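Local coordinates for protein regulator of nonsense transcripts 2 (Homo sapiens, PDB 4CEK) that takes part in nonsense-mediated mRNA decay as the factor UPF2, here represented by its second MIF4G domain, an all-helical module, at residues E89-T94 / L158-R163; Q124-V129 / P170-L175; T216-G221 / L257-R262; H249-C254 / V295-N300. All blocks are in the same frame, centred on the assembly; numbering follows the deposited sequence.

Contact 1. Residues E89-T94 / L158-R163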
loop_
_atom_site.group_PDB
_atom_site.type_symbol
_atom_site.label_atom_id
_atom_site.label_comp_id
_atom_site.label_asym_id
_atom_site.label_seq_id
_atom_site.Cartn_x
_atom_site.Cartn_y
_atom_site.Cartn_z
ATOM N N GLU A 89 2.663 -16.518 2.350
ATOM C CA GLU A 89 1.521 -17.440 2.418
ATOM C C GLU A 89 0.219 -16.753 1.977
ATOM O O GLU A 89 -0.587 -17.357 1.290
ATOM C CB GLU A 89 1.346 -17.980 3.845
ATOM C CG GLU A 89 2.457 -18.901 4.339
ATOM C CD GLU A 89 3.515 -18.210 5.203
ATOM O OE1 GLU A 89 4.049 -17.141 4.810
ATOM O OE2 GLU A 89 3.831 -18.766 6.280
ATOM N N ALA A 90 0.048 -15.483 2.353
ATOM C CA ALA A 90 -1.171 -14.713 2.052
ATOM C C ALA A 90 -1.386 -14.562 0.541
ATOM O O ALA A 90 -2.481 -14.792 0.042
ATOM C CB ALA A 90 -1.116 -13.341 2.719
ATOM N N GLU A 91 -0.327 -14.195 -0.174
ATOM C CA GLU A 91 -0.351 -14.097 -1.639
ATOM C C GLU A 91 -0.502 -15.439 -2.338
ATOM O O GLU A 91 -1.127 -15.496 -3.384
ATOM C CB GLU A 91 0.911 -13.397 -2.157
ATOM C CG GLU A 91 0.909 -11.907 -1.862
ATOM C CD GLU A 91 2.292 -11.293 -1.879
ATOM O OE1 GLU A 91 3.093 -11.580 -2.806
ATOM O OE2 GLU A 91 2.561 -10.523 -0.941
ATOM N N ASP A 92 0.093 -16.500 -1.790
ATOM C CA ASP A 92 -0.075 -17.830 -2.366
ATOM C C ASP A 92 -1.537 -18.290 -2.279
ATOM O O ASP A 92 -2.114 -18.749 -3.267
ATOM C CB ASP A 92 0.814 -18.862 -1.658
ATOM C CG ASP A 92 0.716 -20.264 -2.299
ATOM O OD1 ASP A 92 1.356 -20.513 -3.356
ATOM O OD2 ASP A 92 -0.020 -21.107 -1.745
ATOM N N LEU A 93 -2.099 -18.189 -1.080
ATOM C CA LEU A 93 -3.502 -18.493 -0.830
ATOM C C LEU A 93 -4.427 -17.652 -1.711
ATOM O O LEU A 93 -5.319 -18.188 -2.351
ATOM C CB LEU A 93 -3.826 -18.262 0.649
ATOM C CG LEU A 93 -5.275 -18.389 1.106
ATOM C CD1 LEU A 93 -5.944 -19.669 0.586
ATOM C CD2 LEU A 93 -5.292 -18.324 2.633
ATOM N N THR A 94 -4.205 -16.336 -1.751
ATOM C CA THR A 94 -4.969 -15.468 -2.651
ATOM C C THR A 94 -4.850 -15.874 -4.137
ATOM O O THR A 94 -5.854 -15.862 -4.863
ATOM C CB THR A 94 -4.590 -13.985 -2.479
ATOM O OG1 THR A 94 -4.774 -13.618 -1.114
ATOM C CG2 THR A 94 -5.458 -13.072 -3.375
ATOM N N LEU A 158 -4.732 -6.900 -7.390
ATOM C CA LEU A 158 -3.959 -5.819 -6.775
ATOM C C LEU A 158 -3.090 -6.344 -5.611
ATOM O O LEU A 158 -1.938 -5.974 -5.498
ATOM C CB LEU A 158 -4.884 -4.717 -6.300
ATOM C CG LEU A 158 -5.722 -4.068 -7.393
ATOM C CD1 LEU A 158 -6.503 -2.898 -6.833
ATOM C CD2 LEU A 158 -4.800 -3.601 -8.510
ATOM N N PHE A 159 -3.617 -7.266 -4.800
ATOM C CA PHE A 159 -2.929 -7.708 -3.584
ATOM C C PHE A 159 -1.722 -8.596 -3.902
ATOM O O PHE A 159 -0.725 -8.591 -3.162
ATOM C CB PHE A 159 -3.908 -8.444 -2.659
ATOM C CG PHE A 159 -3.274 -9.011 -1.415
ATOM C CD1 PHE A 159 -3.057 -8.205 -0.298
ATOM C CD2 PHE A 159 -2.909 -10.347 -1.351
ATOM C CE1 PHE A 159 -2.493 -8.723 0.861
ATOM C CE2 PHE A 159 -2.348 -10.871 -0.201
ATOM C CZ PHE A 159 -2.141 -10.059 0.923
ATOM N N ILE A 160 -1.795 -9.367 -4.986
ATOM C CA ILE A 160 -0.657 -10.216 -5.351
ATOM C C ILE A 160 0.332 -9.517 -6.283
ATOM O O ILE A 160 1.063 -10.209 -6.965
ATOM C CB ILE A 160 -1.040 -11.606 -5.951
ATOM C CG1 ILE A 160 -1.832 -11.464 -7.247
ATOM C CG2 ILE A 160 -1.811 -12.449 -4.942
ATOM C CD1 ILE A 160 -2.227 -12.794 -7.855
ATOM N N VAL A 161 0.379 -8.184 -6.319
ATOM C CA VAL A 161 1.532 -7.493 -6.937
ATOM C C VAL A 161 2.823 -8.232 -6.583
ATOM O O VAL A 161 3.062 -8.518 -5.417
ATOM C CB VAL A 161 1.782 -6.040 -6.454
ATOM C CG1 VAL A 161 1.447 -5.038 -7.524
ATOM C CG2 VAL A 161 1.077 -5.718 -5.148
ATOM N N PRO A 162 3.654 -8.553 -7.580
ATOM C CA PRO A 162 4.951 -9.167 -7.233
ATOM C C PRO A 162 5.951 -8.188 -6.549
ATOM O O PRO A 162 5.972 -6.985 -6.860
ATOM C CB PRO A 162 5.473 -9.635 -8.583
ATOM C CG PRO A 162 4.835 -8.718 -9.575
ATOM C CD PRO A 162 3.472 -8.400 -9.035
ATOM N N ARG A 163 6.766 -8.708 -5.626
ATOM C CA ARG A 163 7.782 -7.891 -4.915
ATOM C C ARG A 163 8.796 -7.212 -5.848
ATOM O O ARG A 163 9.359 -6.177 -5.512
ATOM C CB ARG A 163 8.541 -8.731 -3.866
ATOM C CG ARG A 163 9.510 -9.773 -4.430
ATOM C CD ARG A 163 10.280 -10.515 -3.334
ATOM N NE ARG A 163 10.804 -11.794 -3.828
ATOM C CZ ARG A 163 10.271 -12.995 -3.586
ATOM N NH1 ARG A 163 9.185 -13.146 -2.825
ATOM N NH2 ARG A 163 10.840 -14.075 -4.108
#
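The ring of Phe159 lies against helix 89-99, and three residues of that helix meet it at different angles. With CG anti to the backbone N (chi1 177°), Phe159 projects from the last turn of its helix into this group. Ala90 comes in at the ring edge, near its plane, with CB 3.9 Å from Phe159 CZ. Glu91 approaches obliquely: its CG lies 3.8 Å from Phe159 CE2, and its carboxylate plane stands at 88° to the ring. The Thr94 and Phe159 side chains cross at about a right angle, Thr94 OG1 reaching the ring obliquely, 3.8 Å from Phe159 CD2. The Thr94 hydroxyl is already committed, since Thr94 OG1 donates to Ala90 O at 2.8 Å; Thr94 N bonds the same oxygen from the opposite face of its plane. Ile160, the first residue to leave helical geometry, adds a methyl contact, CG2 sitting 3.5 Å from Glu91 O and 4.0 Å from Thr94 CG2. The joint is therefore mainly apolar packing of a helix end against the flank of another helix. Around it, Phe159 packs on Leu190 and Met193 of helix 185-203, and Lys215 of helix 210-225 makes a cation-pi contact with the ring and a long, weak ion pair with Glu91.

Contact 2. Residues Q124-V129 / P170-L175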
loop_
_atom_site.group_PDB
_atom_site.type_symbol
_atom_site.label_atom_id
_atom_site.label_comp_id
_atom_site.label_asym_id
_atom_site.label_seq_id
_atom_site.Cartn_x
_atom_site.Cartn_y
_atom_site.Cartn_z
ATOM N N GLN A 124 -3.252 -7.042 -17.778
ATOM C CA GLN A 124 -2.669 -5.819 -18.371
ATOM C C GLN A 124 -2.276 -4.755 -17.309
ATOM O O GLN A 124 -1.471 -3.858 -17.582
ATOM C CB GLN A 124 -3.669 -5.257 -19.417
ATOM C CG GLN A 124 -3.766 -3.745 -19.585
ATOM C CD GLN A 124 -4.706 -3.040 -18.570
ATOM O OE1 GLN A 124 -4.783 -1.806 -18.556
ATOM N NE2 GLN A 124 -5.425 -3.810 -17.741
ATOM N N LEU A 125 -2.853 -4.867 -16.107
ATOM C CA LEU A 125 -2.573 -3.962 -15.006
ATOM C C LEU A 125 -1.086 -3.706 -14.767
ATOM O O LEU A 125 -0.700 -2.543 -14.589
ATOM C CB LEU A 125 -3.235 -4.455 -13.698
ATOM C CG LEU A 125 -4.654 -3.926 -13.477
ATOM C CD1 LEU A 125 -5.240 -4.455 -12.173
ATOM C CD2 LEU A 125 -4.629 -2.399 -13.546
ATOM N N PRO A 126 -0.259 -4.772 -14.770
ATOM C CA PRO A 126 1.174 -4.623 -14.567
ATOM C C PRO A 126 1.870 -3.771 -15.610
ATOM O O PRO A 126 3.056 -3.433 -15.422
ATOM C CB PRO A 126 1.705 -6.058 -14.653
ATOM C CG PRO A 126 0.531 -6.929 -14.375
ATOM C CD PRO A 126 -0.645 -6.188 -14.911
ATOM N N ASN A 127 1.170 -3.444 -16.699
ATOM C CA ASN A 127 1.714 -2.538 -17.721
ATOM C C ASN A 127 1.293 -1.105 -17.544
ATOM O O ASN A 127 1.769 -0.261 -18.275
ATOM C CB ASN A 127 1.310 -2.982 -19.132
ATOM C CG ASN A 127 1.817 -4.366 -19.478
ATOM O OD1 ASN A 127 2.670 -4.916 -18.797
ATOM N ND2 ASN A 127 1.283 -4.933 -20.533
ATOM N N CYS A 128 0.401 -0.813 -16.591
ATOM C CA CYS A 128 -0.085 0.563 -16.414
ATOM C C CYS A 128 0.885 1.342 -15.557
ATOM O O CYS A 128 0.595 1.701 -14.431
ATOM C CB CYS A 128 -1.502 0.585 -15.832
ATOM S SG CYS A 128 -2.748 -0.185 -16.920
ATOM N N VAL A 129 2.051 1.612 -16.130
ATOM C CA VAL A 129 3.145 2.267 -15.418
ATOM C C VAL A 129 3.181 3.818 -15.544
ATOM O O VAL A 129 4.196 4.416 -15.242
ATOM C CB VAL A 129 4.517 1.639 -15.810
ATOM C CG1 VAL A 129 4.580 0.194 -15.365
ATOM C CG2 VAL A 129 4.760 1.704 -17.313
ATOM N N PRO A 170 2.492 2.640 -6.443
ATOM C CA PRO A 170 1.823 3.955 -6.413
ATOM C C PRO A 170 0.639 4.030 -7.387
ATOM O O PRO A 170 -0.332 4.771 -7.147
ATOM C CB PRO A 170 2.918 4.937 -6.892
ATOM C CG PRO A 170 4.201 4.213 -6.707
ATOM C CD PRO A 170 3.922 2.745 -6.783
ATOM N N PHE A 171 0.753 3.307 -8.499
ATOM C CA PHE A 171 -0.294 3.330 -9.526
ATOM C C PHE A 171 -1.493 2.507 -9.007
ATOM O O PHE A 171 -2.659 2.989 -9.006
ATOM C CB PHE A 171 0.290 2.862 -10.871
ATOM C CG PHE A 171 1.461 3.721 -11.329
ATOM C CD1 PHE A 171 1.273 5.064 -11.652
ATOM C CD2 PHE A 171 2.766 3.207 -11.363
ATOM C CE1 PHE A 171 2.360 5.882 -12.002
ATOM C CE2 PHE A 171 3.854 4.016 -11.718
ATOM C CZ PHE A 171 3.649 5.344 -12.044
ATOM N N TYR A 172 -1.186 1.313 -8.497
ATOM C CA TYR A 172 -2.182 0.497 -7.850
ATOM C C TYR A 172 -2.926 1.223 -6.737
ATOM O O TYR A 172 -4.146 1.140 -6.658
ATOM C CB TYR A 172 -1.570 -0.788 -7.373
ATOM C CG TYR A 172 -1.321 -1.767 -8.492
ATOM C CD1 TYR A 172 -1.362 -1.379 -9.847
ATOM C CD2 TYR A 172 -1.036 -3.090 -8.207
ATOM C CE1 TYR A 172 -1.143 -2.303 -10.867
ATOM C CE2 TYR A 172 -0.811 -4.014 -9.206
ATOM C CZ TYR A 172 -0.868 -3.633 -10.535
ATOM O OH TYR A 172 -0.635 -4.606 -11.502
ATOM N N ALA A 173 -2.230 2.001 -5.932
ATOM C CA ALA A 173 -2.919 2.834 -4.959
ATOM C C ALA A 173 -3.795 3.904 -5.618
ATOM O O ALA A 173 -4.860 4.248 -5.095
ATOM C CB ALA A 173 -1.932 3.480 -3.986
ATOM N N ARG A 174 -3.324 4.504 -6.708
ATOM C CA ARG A 174 -4.117 5.539 -7.403
ATOM C C ARG A 174 -5.444 4.955 -7.938
ATOM O O ARG A 174 -6.499 5.553 -7.769
ATOM C CB ARG A 174 -3.340 6.185 -8.560
ATOM C CG ARG A 174 -3.845 7.593 -8.893
ATOM C CD ARG A 174 -3.040 8.237 -10.002
ATOM N NE ARG A 174 -3.843 9.134 -10.849
ATOM C CZ ARG A 174 -4.072 10.428 -10.635
ATOM N NH1 ARG A 174 -3.561 11.054 -9.587
ATOM N NH2 ARG A 174 -4.821 11.119 -11.489
ATOM N N LEU A 175 -5.360 3.791 -8.570
ATOM C CA LEU A 175 -6.528 3.043 -9.040
ATOM C C LEU A 175 -7.551 2.922 -7.915
ATOM O O LEU A 175 -8.677 3.396 -8.046
ATOM C CB LEU A 175 -6.115 1.635 -9.513
ATOM C CG LEU A 175 -7.176 0.806 -10.261
ATOM C CD1 LEU A 175 -7.740 1.576 -11.464
ATOM C CD2 LEU A 175 -6.545 -0.494 -10.708
#
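Leu125 and Leu175 supply the purely aliphatic part of this contact, reaching toward each other tip to tip with their CD2 atoms 3.9 Å apart. Aromatic packing forms the larger share. Tyr172 meets the 3-10 turn 125-127 with its phenol end: OH lies 3.4 Å from Leu125 CB, while Leu125 O sits in the ring plane at the edge, 3.8 Å from Tyr172 CE1. Phe171 takes the following turn instead. Its CG is anti to its own carbonyl carbon (chi1 -58°), which puts the ring beside Val129. The carbonyl carbon of Val129 lies 3.8 Å above one face of this ring, offset toward the rim, and Val129 O comes within 3.4 Å of Phe171 CZ. Cys128 O lies 3.8 Å from Phe171 CB. Replacing Phe171 by alanine would probably leave the Val129 peptide without the surface it rests on and open a gap beside this turn. Among polar atoms, Tyr172 OH approaches Pro126 N to 3.3 Å, but a proline nitrogen has no hydrogen to share, so this is packing. The loop's shape is held internally, by Cys128 N to Leu125 O and by an inverse gamma turn centred on Cys128. The contact thus packs the loop between helices 110-124 and 131-144 against helix 169-179; Ile134 of helix 131-144 touches Phe171, and Leu154 and Leu158 of helix 148-159 cover Leu125.

Contact 3. Residues T216-G221 / L257-R262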
loop_
_atom_site.group_PDB
_atom_site.type_symbol
_atom_site.label_atom_id
_atom_site.label_comp_id
_atom_site.label_asym_id
_atom_site.label_seq_id
_atom_site.Cartn_x
_atom_site.Cartn_y
_atom_site.Cartn_z
ATOM N N THR A 216 4.554 -5.282 1.536
ATOM C CA THR A 216 3.323 -5.027 2.280
ATOM C C THR A 216 3.350 -3.624 2.858
ATOM O O THR A 216 2.393 -2.882 2.714
ATOM C CB THR A 216 3.107 -6.026 3.428
ATOM O OG1 THR A 216 2.898 -7.337 2.906
ATOM C CG2 THR A 216 1.912 -5.644 4.247
ATOM N N VAL A 217 4.455 -3.269 3.514
ATOM C CA VAL A 217 4.563 -1.990 4.203
ATOM C C VAL A 217 4.607 -0.849 3.211
ATOM O O VAL A 217 4.000 0.182 3.469
ATOM C CB VAL A 217 5.781 -1.950 5.171
ATOM C CG1 VAL A 217 6.276 -0.532 5.361
ATOM C CG2 VAL A 217 5.417 -2.553 6.515
ATOM N N ARG A 218 5.260 -1.020 2.063
ATOM C CA ARG A 218 5.222 0.031 1.018
ATOM C C ARG A 218 3.811 0.284 0.463
ATOM O O ARG A 218 3.428 1.441 0.251
ATOM C CB ARG A 218 6.157 -0.290 -0.156
ATOM C CG ARG A 218 7.640 -0.150 0.175
ATOM C CD ARG A 218 8.496 -0.250 -1.071
ATOM N NE ARG A 218 9.751 -0.956 -0.806
ATOM C CZ ARG A 218 10.924 -0.375 -0.530
ATOM N NH1 ARG A 218 11.036 0.955 -0.470
ATOM N NH2 ARG A 218 11.993 -1.137 -0.300
ATOM N N PHE A 219 3.048 -0.792 0.262
ATOM C CA PHE A 219 1.670 -0.696 -0.253
ATOM C C PHE A 219 0.818 0.070 0.747
ATOM O O PHE A 219 0.185 1.018 0.379
ATOM C CB PHE A 219 1.088 -2.097 -0.536
ATOM C CG PHE A 219 0.096 -2.158 -1.692
ATOM C CD1 PHE A 219 -0.547 -1.003 -2.193
ATOM C CD2 PHE A 219 -0.192 -3.396 -2.307
ATOM C CE1 PHE A 219 -1.445 -1.077 -3.246
ATOM C CE2 PHE A 219 -1.118 -3.469 -3.355
ATOM C CZ PHE A 219 -1.740 -2.308 -3.827
ATOM N N ILE A 220 0.932 -0.235 2.035
ATOM C CA ILE A 220 0.235 0.546 3.052
ATOM C C ILE A 220 0.632 2.027 3.015
ATOM O O ILE A 220 -0.214 2.962 3.199
ATOM C CB ILE A 220 0.475 -0.032 4.467
ATOM C CG1 ILE A 220 -0.221 -1.402 4.564
ATOM C CG2 ILE A 220 -0.040 0.943 5.500
ATOM C CD1 ILE A 220 0.061 -2.276 5.789
ATOM N N GLY A 221 1.916 2.272 2.750
ATOM C CA GLY A 221 2.383 3.652 2.659
ATOM C C GLY A 221 1.755 4.406 1.522
ATOM O O GLY A 221 1.386 5.565 1.661
ATOM N N LEU A 257 8.351 4.578 6.915
ATOM C CA LEU A 257 8.615 6.042 7.011
ATOM C C LEU A 257 9.203 6.663 5.720
ATOM O O LEU A 257 8.904 7.797 5.381
ATOM C CB LEU A 257 9.495 6.364 8.226
ATOM C CG LEU A 257 8.901 6.082 9.607
ATOM C CD1 LEU A 257 9.979 5.972 10.719
ATOM C CD2 LEU A 257 7.905 7.182 9.877
ATOM N N GLU A 258 10.002 5.911 4.982
ATOM C CA GLU A 258 10.455 6.355 3.669
ATOM C C GLU A 258 9.287 6.534 2.681
ATOM O O GLU A 258 9.320 7.407 1.816
ATOM C CB GLU A 258 11.412 5.352 3.048
ATOM C CG GLU A 258 12.840 5.292 3.577
ATOM C CD GLU A 258 13.631 4.202 2.843
ATOM O OE1 GLU A 258 13.455 4.097 1.597
ATOM O OE2 GLU A 258 14.380 3.426 3.494
ATOM N N THR A 259 8.267 5.688 2.805
ATOM C CA THR A 259 7.157 5.690 1.882
ATOM C C THR A 259 6.205 6.833 2.248
ATOM O O THR A 259 5.786 7.535 1.376
ATOM C CB THR A 259 6.442 4.307 1.855
ATOM O OG1 THR A 259 7.399 3.247 1.651
ATOM C CG2 THR A 259 5.382 4.242 0.735
ATOM N N CYS A 260 5.847 7.025 3.518
ATOM C CA CYS A 260 4.812 8.036 3.884
ATOM C C CYS A 260 5.093 8.868 5.111
ATOM O O CYS A 260 4.231 9.632 5.512
ATOM C CB CYS A 260 3.444 7.382 4.097
ATOM S SG CYS A 260 3.280 6.283 5.550
ATOM N N GLY A 261 6.294 8.782 5.680
ATOM C CA GLY A 261 6.662 9.562 6.870
ATOM C C GLY A 261 6.551 11.069 6.674
ATOM O O GLY A 261 6.136 11.783 7.585
ATOM N N ARG A 262 6.916 11.585 5.505
ATOM C CA ARG A 262 6.822 13.029 5.322
ATOM C C ARG A 262 5.390 13.472 5.253
ATOM O O ARG A 262 5.054 14.510 5.810
ATOM C CB ARG A 262 7.575 13.510 4.086
ATOM C CG ARG A 262 9.068 13.638 4.319
ATOM C CD ARG A 262 9.814 13.559 3.001
ATOM N NE ARG A 262 11.229 13.850 3.156
ATOM C CZ ARG A 262 12.101 13.919 2.154
ATOM N NH1 ARG A 262 11.711 13.717 0.891
ATOM N NH2 ARG A 262 13.375 14.196 2.419
#
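Gly221 and Thr259 meet where helices 210-225 and 247-266 pack side by side, about 7 Å from the centre of the chain to the centre of the contact. The short segments run nearly parallel, their N-to-C directions 20° apart and their axes 8.4 Å from each other at closest approach. Such closeness rests on the glycine: Thr259 CG2 lies 3.6 Å from Gly221 CA, and a beta carbon built on that glycine would clash with the methyl. The same methyl rests 3.4 Å from Arg218 O. Thr259 CG2 is anti to the backbone N (chi1 -51° for OG1), which sends the methyl across to the glycine while OG1 faces Arg218 CG at 3.7 Å. Arg218 and Thr259 cross at about a right angle. The next residue, Cys260, packs its CB 3.7 Å from Gly221 O. The Thr259 hydroxyl bonds within its own helix, to Thr255 O. A glycine in place of Thr259 would probably open a gap beside Gly221 and leave Thr255 O without its hydroxyl partner. No hydrogen bond joins the two segments themselves, though Lys225, further along helix 210-225, bonds Thr259 O. Between these segments close fit does most of the work; Arg218 NH1 and Glu258 OE1, 4.5 Å apart and beyond a salt bridge, probably add only a weak attraction.

Contact 4. Residues H249-C254 / V295-N300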
loop_
_atom_site.group_PDB
_atom_site.type_symbol
_atom_site.label_atom_id
_atom_site.label_comp_id
_atom_site.label_asym_id
_atom_site.label_seq_id
_atom_site.Cartn_x
_atom_site.Cartn_y
_atom_site.Cartn_z
ATOM N N HIS A 249 11.434 -5.635 12.522
ATOM C CA HIS A 249 10.508 -4.556 12.777
ATOM C C HIS A 249 11.065 -3.176 12.535
ATOM O O HIS A 249 10.291 -2.238 12.220
ATOM C CB HIS A 249 9.962 -4.629 14.190
ATOM C CG HIS A 249 9.186 -5.882 14.466
ATOM N ND1 HIS A 249 8.655 -6.157 15.679
ATOM C CD2 HIS A 249 8.864 -6.959 13.632
ATOM C CE1 HIS A 249 8.034 -7.353 15.629
ATOM N NE2 HIS A 249 8.160 -7.840 14.368
ATOM N N ILE A 250 12.380 -3.029 12.737
ATOM C CA ILE A 250 13.099 -1.775 12.526
ATOM C C ILE A 250 13.091 -1.507 11.033
ATOM O O ILE A 250 12.799 -0.377 10.640
ATOM C CB ILE A 250 14.579 -1.809 13.041
ATOM C CG1 ILE A 250 14.675 -1.816 14.580
ATOM C CG2 ILE A 250 15.333 -0.589 12.576
ATOM C CD1 ILE A 250 16.018 -2.335 15.109
ATOM N N GLU A 251 13.369 -2.518 10.197
ATOM C CA GLU A 251 13.383 -2.281 8.747
ATOM C C GLU A 251 12.002 -1.966 8.184
ATOM O O GLU A 251 11.840 -1.025 7.396
ATOM C CB GLU A 251 13.972 -3.417 7.959
ATOM C CG GLU A 251 15.194 -4.045 8.570
ATOM C CD GLU A 251 15.957 -4.912 7.584
ATOM O OE1 GLU A 251 16.052 -4.492 6.380
ATOM O OE2 GLU A 251 16.449 -5.997 8.030
ATOM N N MET A 252 11.008 -2.739 8.586
ATOM C CA MET A 252 9.609 -2.466 8.186
ATOM C C MET A 252 9.256 -1.038 8.543
ATOM O O MET A 252 8.691 -0.317 7.735
ATOM C CB MET A 252 8.636 -3.443 8.865
ATOM C CG MET A 252 8.823 -4.916 8.458
ATOM S SD MET A 252 7.755 -6.027 9.425
ATOM C CE MET A 252 6.164 -5.366 8.943
ATOM N N ALA A 253 9.617 -0.630 9.750
ATOM C CA ALA A 253 9.400 0.749 10.213
ATOM C C ALA A 253 10.023 1.810 9.309
ATOM O O ALA A 253 9.398 2.856 9.058
ATOM C CB ALA A 253 9.967 0.937 11.609
ATOM N N CYS A 254 11.265 1.562 8.894
ATOM C CA CYS A 254 12.068 2.518 8.138
ATOM C C CYS A 254 11.573 2.567 6.724
ATOM O O CYS A 254 11.479 3.661 6.137
ATOM C CB CYS A 254 13.605 2.184 8.194
ATOM S SG CYS A 254 14.345 2.424 9.868
ATOM N N VAL A 295 21.286 1.181 13.808
ATOM C CA VAL A 295 21.418 2.523 14.357
ATOM C C VAL A 295 21.388 3.532 13.188
ATOM O O VAL A 295 20.651 4.526 13.208
ATOM C CB VAL A 295 22.693 2.638 15.250
ATOM C CG1 VAL A 295 22.874 4.072 15.760
ATOM C CG2 VAL A 295 22.576 1.673 16.436
ATOM N N THR A 296 22.126 3.199 12.142
ATOM C CA THR A 296 22.260 4.046 10.963
ATOM C C THR A 296 20.942 4.090 10.146
ATOM O O THR A 296 20.476 5.188 9.743
ATOM C CB THR A 296 23.440 3.504 10.110
ATOM O OG1 THR A 296 24.655 3.578 10.886
ATOM C CG2 THR A 296 23.558 4.231 8.821
ATOM N N MET A 297 20.330 2.915 9.936
ATOM C CA MET A 297 18.944 2.824 9.375
ATOM C C MET A 297 17.923 3.743 10.062
ATOM O O MET A 297 17.305 4.570 9.419
ATOM C CB MET A 297 18.435 1.384 9.427
ATOM C CG MET A 297 17.408 1.009 8.355
ATOM S SD MET A 297 16.881 -0.725 8.499
ATOM C CE MET A 297 18.341 -1.584 7.888
ATOM N N VAL A 298 17.775 3.647 11.370
ATOM C CA VAL A 298 16.862 4.522 12.092
ATOM C C VAL A 298 17.203 6.017 11.877
ATOM O O VAL A 298 16.313 6.837 11.592
ATOM C CB VAL A 298 16.890 4.188 13.614
ATOM C CG1 VAL A 298 16.062 5.205 14.418
ATOM C CG2 VAL A 298 16.410 2.735 13.886
ATOM N N GLU A 299 18.485 6.378 12.010
ATOM C CA GLU A 299 18.933 7.762 11.734
ATOM C C GLU A 299 18.518 8.258 10.359
ATOM O O GLU A 299 17.953 9.336 10.222
ATOM C CB GLU A 299 20.462 7.869 11.883
ATOM C CG GLU A 299 20.871 7.755 13.338
ATOM C CD GLU A 299 22.335 7.475 13.562
ATOM O OE1 GLU A 299 23.082 7.259 12.615
ATOM O OE2 GLU A 299 22.749 7.484 14.729
ATOM N N ASN A 300 18.775 7.451 9.346
ATOM C CA ASN A 300 18.437 7.840 7.990
ATOM C C ASN A 300 16.926 8.065 7.765
ATOM O O ASN A 300 16.543 9.081 7.180
ATOM C CB ASN A 300 19.038 6.851 7.014
ATOM C CG ASN A 300 20.541 6.997 6.917
ATOM O OD1 ASN A 300 21.119 7.983 7.429
ATOM N ND2 ASN A 300 21.200 6.010 6.291
#
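Glu251 OE2 is held on the side of helix 292-305: it shares a hydrogen bond with Tyr294 OH, with a long, weak ion pair to Arg293 in addition, both just ahead of segment 295-300. The stem of the same side chain is apolar packing, for Glu251 CG lies 3.7 Å from Met297 SD and the two chains meet at a slant. Met297 buries the most surface of any residue in this contact. Its CG is anti to the backbone N (chi1 -152°), carrying the side chain straight to helix 247-266, and the bend at chi3, -73°, lays the methyl CE alongside Glu251, 4.0 Å from OE1. Nearer the root, Met297 CG touches Cys254 SG at 3.7 Å, and the same sulfur sits 3.7 Å from Met297 O. Ile250 and Val298 complete the layer, crossing at about a right angle with their CG2 methyls 3.7 Å apart. No hydrogen bond links the two segments themselves, whose axes approach to 9.8 Å and run nearly parallel, 20° apart. Phe245 and Leu290, both in loops, close over the Ile250 end, while the other side of helix 247-266 faces helices 231-243 and 210-225 through Met252.

In the fold
The four contacts form two interlocked pairs along the chain. The segments of contacts 1 and 2 alternate along the chain, their centres 15 Å apart, and one of each lies on the consecutive helices 148-159 and 169-179; those of contacts 3 and 4 alternate too, 13 Å apart, sharing helix 247-266. Phe219 of helix 210-225 bridges the pairs: its CE2 lies 3.4 Å from Leu158 O and its CZ 3.9 Å from Tyr172 CB. Contacts 3 and 4 meet where Val217 CG1 lies 3.4 Å from Met252 O. Contacts 2 and 4, with centres about 28 Å apart, lie on opposite sides of the chain's centre. Packing thus passes from helix to helix through an array without strands, as in MIF4G domains generally.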